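Local atomic coordinates of ATP-dependent DNA helicase RecQ (Porphyromonas gingivalis, PDB entry 3IUO), a protein that probably couples ATP hydrolysis to the unwinding of duplex DNA in the 3'-5' direction, this chain being its all-helical C-terminal piece. Residues T61-D66 and V112-L117. Residues are numbered along the deposited sequence; the frame is centred on the assembly and turned at random.
Sequences TRINID and VRIKFL
Lys115 NZ is gripped by two carboxylates: it gives a hydrogen bond to Asp66 OD1 at 2.9 Å, as part of a salt bridge, and forms a second salt bridge with Glu119, one turn further along helix 106-121. The pairing ties the loop between helices 46-58 and 66-72, within the RecQ-1-like helix-turn-helix region, to the C-terminal helix of this all-helical RecQ piece. The ammonium meets OD1 from above the carboxylate plane, 36° out of it, while Asp66 OD2 stays farther off, 3.6 Å from Lys115 NZ. The lysine chain runs extended and bends only at its last torsion (chi4 68°), crossing the aspartate at about a right angle; Lys115 CD passes 3.5 Å from Asp66 OD1. On the Asp66 side an Asx turn shapes the backbone, Asn64 OD1 accepting from Asp66 N at 2.9 Å with the donor tilted out of the carbonyl plane. Ile65, between them, is the N-cap residue of helix 66-72. Next to the charged pair, the rest of the contact is aliphatic. Ile114 CG2 is the branch that touches the loop, and two delta methyls converge on it: Ile63 CD1 at 3.8 Å and Ile65 CD1 at 3.9 Å. In both loop isoleucines CG1 sits between the backbone N and the carbonyl carbon (chi1 57° in Ile63), and the extended second torsion brings CD1 within touch of Ile114. Val53 of helix 46-58 touches both Ile63 and Ile114, and Ile29 of helix 15-30 packs on Ile63 and Ile65. Beside this methyl cluster, the backbone oxygen of Ile63 is hydrogen-bonded to Ser118 OG.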
loop_
_atom_site.group_PDB
_atom_site.type_symbol
_atom_site.label_atom_id
_atom_site.label_comp_id
_atom_site.label_asym_id
_atom_site.label_seq_id
_atom_site.Cartn_x
_atom_site.Cartn_y
_atom_site.Cartn_z
ATOM N N THR B 61 3.481 15.272 -2.554
ATOM C CA THR B 61 4.677 16.129 -2.440
ATOM C C THR B 61 5.931 15.292 -2.588
ATOM O O THR B 61 6.104 14.308 -1.874
ATOM C CB THR B 61 4.687 16.864 -1.072
ATOM O OG1 THR B 61 3.471 17.628 -0.962
ATOM C CG2 THR B 61 5.876 17.805 -0.931
ATOM N N ARG B 62 6.773 15.670 -3.542
ATOM C CA ARG B 62 8.032 14.967 -3.771
ATOM C C ARG B 62 9.093 15.451 -2.802
ATOM O O ARG B 62 9.841 16.372 -3.087
ATOM C CB ARG B 62 8.491 15.134 -5.239
ATOM C CG ARG B 62 9.636 14.181 -5.599
ATOM C CD ARG B 62 10.029 14.352 -7.087
ATOM N NE ARG B 62 11.111 13.409 -7.437
ATOM C CZ ARG B 62 10.930 12.187 -7.946
ATOM N NH1 ARG B 62 9.710 11.697 -8.214
ATOM N NH2 ARG B 62 12.027 11.446 -8.188
ATOM N N ILE B 63 9.189 14.806 -1.668
ATOM C CA ILE B 63 10.228 15.178 -0.706
ATOM C C ILE B 63 11.442 14.283 -0.863
ATOM O O ILE B 63 11.320 13.086 -1.248
ATOM C CB ILE B 63 9.724 15.088 0.728
ATOM C CG1 ILE B 63 9.218 13.675 1.022
ATOM C CG2 ILE B 63 8.610 16.122 0.976
ATOM C CD1 ILE B 63 9.045 13.426 2.517
ATOM N N ASN B 64 12.599 14.837 -0.511
ATOM C CA ASN B 64 13.785 14.046 -0.509
ATOM C C ASN B 64 14.423 13.991 0.857
ATOM O O ASN B 64 14.878 15.000 1.371
ATOM C CB ASN B 64 14.787 14.530 -1.556
ATOM C CG ASN B 64 15.825 13.462 -1.827
ATOM O OD1 ASN B 64 16.642 13.162 -0.972
ATOM N ND2 ASN B 64 15.724 12.809 -2.985
ATOM N N ILE B 65 14.457 12.790 1.437
ATOM C CA ILE B 65 15.078 12.603 2.760
ATOM C C ILE B 65 16.387 11.789 2.729
ATOM O O ILE B 65 16.785 11.215 3.746
ATOM C CB ILE B 65 14.064 11.992 3.789
ATOM C CG1 ILE B 65 13.538 10.639 3.318
ATOM C CG2 ILE B 65 12.882 12.958 3.995
ATOM C CD1 ILE B 65 12.957 9.773 4.450
ATOM N N ASP B 66 17.015 11.699 1.557
ATOM C CA ASP B 66 18.284 10.957 1.417
ATOM C C ASP B 66 19.347 11.469 2.367
ATOM O O ASP B 66 20.095 10.666 2.929
ATOM C CB ASP B 66 18.856 11.049 -0.002
ATOM C CG ASP B 66 18.016 10.328 -1.032
ATOM O OD1 ASP B 66 17.084 9.585 -0.650
ATOM O OD2 ASP B 66 18.299 10.516 -2.241
ATOM N N VAL B 112 12.469 4.157 4.554
ATOM C CA VAL B 112 12.819 3.798 3.193
ATOM C C VAL B 112 11.557 3.809 2.340
ATOM O O VAL B 112 11.645 4.164 1.167
ATOM C CB VAL B 112 13.551 2.448 3.102
ATOM C CG1 VAL B 112 13.908 2.095 1.650
ATOM C CG2 VAL B 112 14.815 2.537 3.923
ATOM N N ARG B 113 10.424 3.424 2.932
ATOM C CA ARG B 113 9.144 3.420 2.214
ATOM C C ARG B 113 8.779 4.867 1.798
ATOM O O ARG B 113 8.300 5.075 0.689
ATOM C CB ARG B 113 8.077 2.807 3.117
ATOM C CG ARG B 113 6.675 2.756 2.503
ATOM C CD ARG B 113 5.706 2.019 3.389
ATOM N NE ARG B 113 4.343 2.063 2.824
ATOM C CZ ARG B 113 3.468 3.015 3.100
ATOM N NH1 ARG B 113 3.807 4.014 3.914
ATOM N NH2 ARG B 113 2.272 2.986 2.533
ATOM N N ILE B 114 9.012 5.838 2.674
ATOM C CA ILE B 114 8.819 7.276 2.303
ATOM C C ILE B 114 9.653 7.634 1.094
ATOM O O ILE B 114 9.152 8.222 0.124
ATOM C CB ILE B 114 9.113 8.211 3.500
ATOM C CG1 ILE B 114 7.982 8.068 4.538
ATOM C CG2 ILE B 114 9.334 9.666 3.068
ATOM C CD1 ILE B 114 8.421 8.468 5.938
ATOM N N LYS B 115 10.940 7.277 1.137
ATOM C CA LYS B 115 11.862 7.557 0.035
ATOM C C LYS B 115 11.327 6.923 -1.271
ATOM O O LYS B 115 11.248 7.570 -2.327
ATOM C CB LYS B 115 13.222 6.975 0.395
ATOM C CG LYS B 115 14.215 6.998 -0.765
ATOM C CD LYS B 115 15.524 6.415 -0.305
ATOM C CE LYS B 115 16.415 6.019 -1.480
ATOM N NZ LYS B 115 16.888 7.223 -2.249
ATOM N N PHE B 116 10.965 5.659 -1.186
ATOM C CA PHE B 116 10.514 4.944 -2.355
ATOM C C PHE B 116 9.220 5.521 -2.938
ATOM O O PHE B 116 9.120 5.715 -4.160
ATOM C CB PHE B 116 10.315 3.460 -2.002
ATOM C CG PHE B 116 9.722 2.641 -3.110
ATOM C CD1 PHE B 116 10.513 2.141 -4.138
ATOM C CD2 PHE B 116 8.372 2.382 -3.100
ATOM C CE1 PHE B 116 9.959 1.372 -5.154
ATOM C CE2 PHE B 116 7.799 1.617 -4.121
ATOM C CZ PHE B 116 8.601 1.128 -5.142
ATOM N N LEU B 117 8.203 5.716 -2.085
ATOM C CA LEU B 117 6.915 6.250 -2.599
ATOM C C LEU B 117 7.068 7.612 -3.226
ATOM O O LEU B 117 6.460 7.882 -4.294
ATOM C CB LEU B 117 5.878 6.329 -1.486
ATOM C CG LEU B 117 5.420 4.984 -0.936
ATOM C CD1 LEU B 117 4.484 5.227 0.250
ATOM C CD2 LEU B 117 4.766 4.065 -2.001
#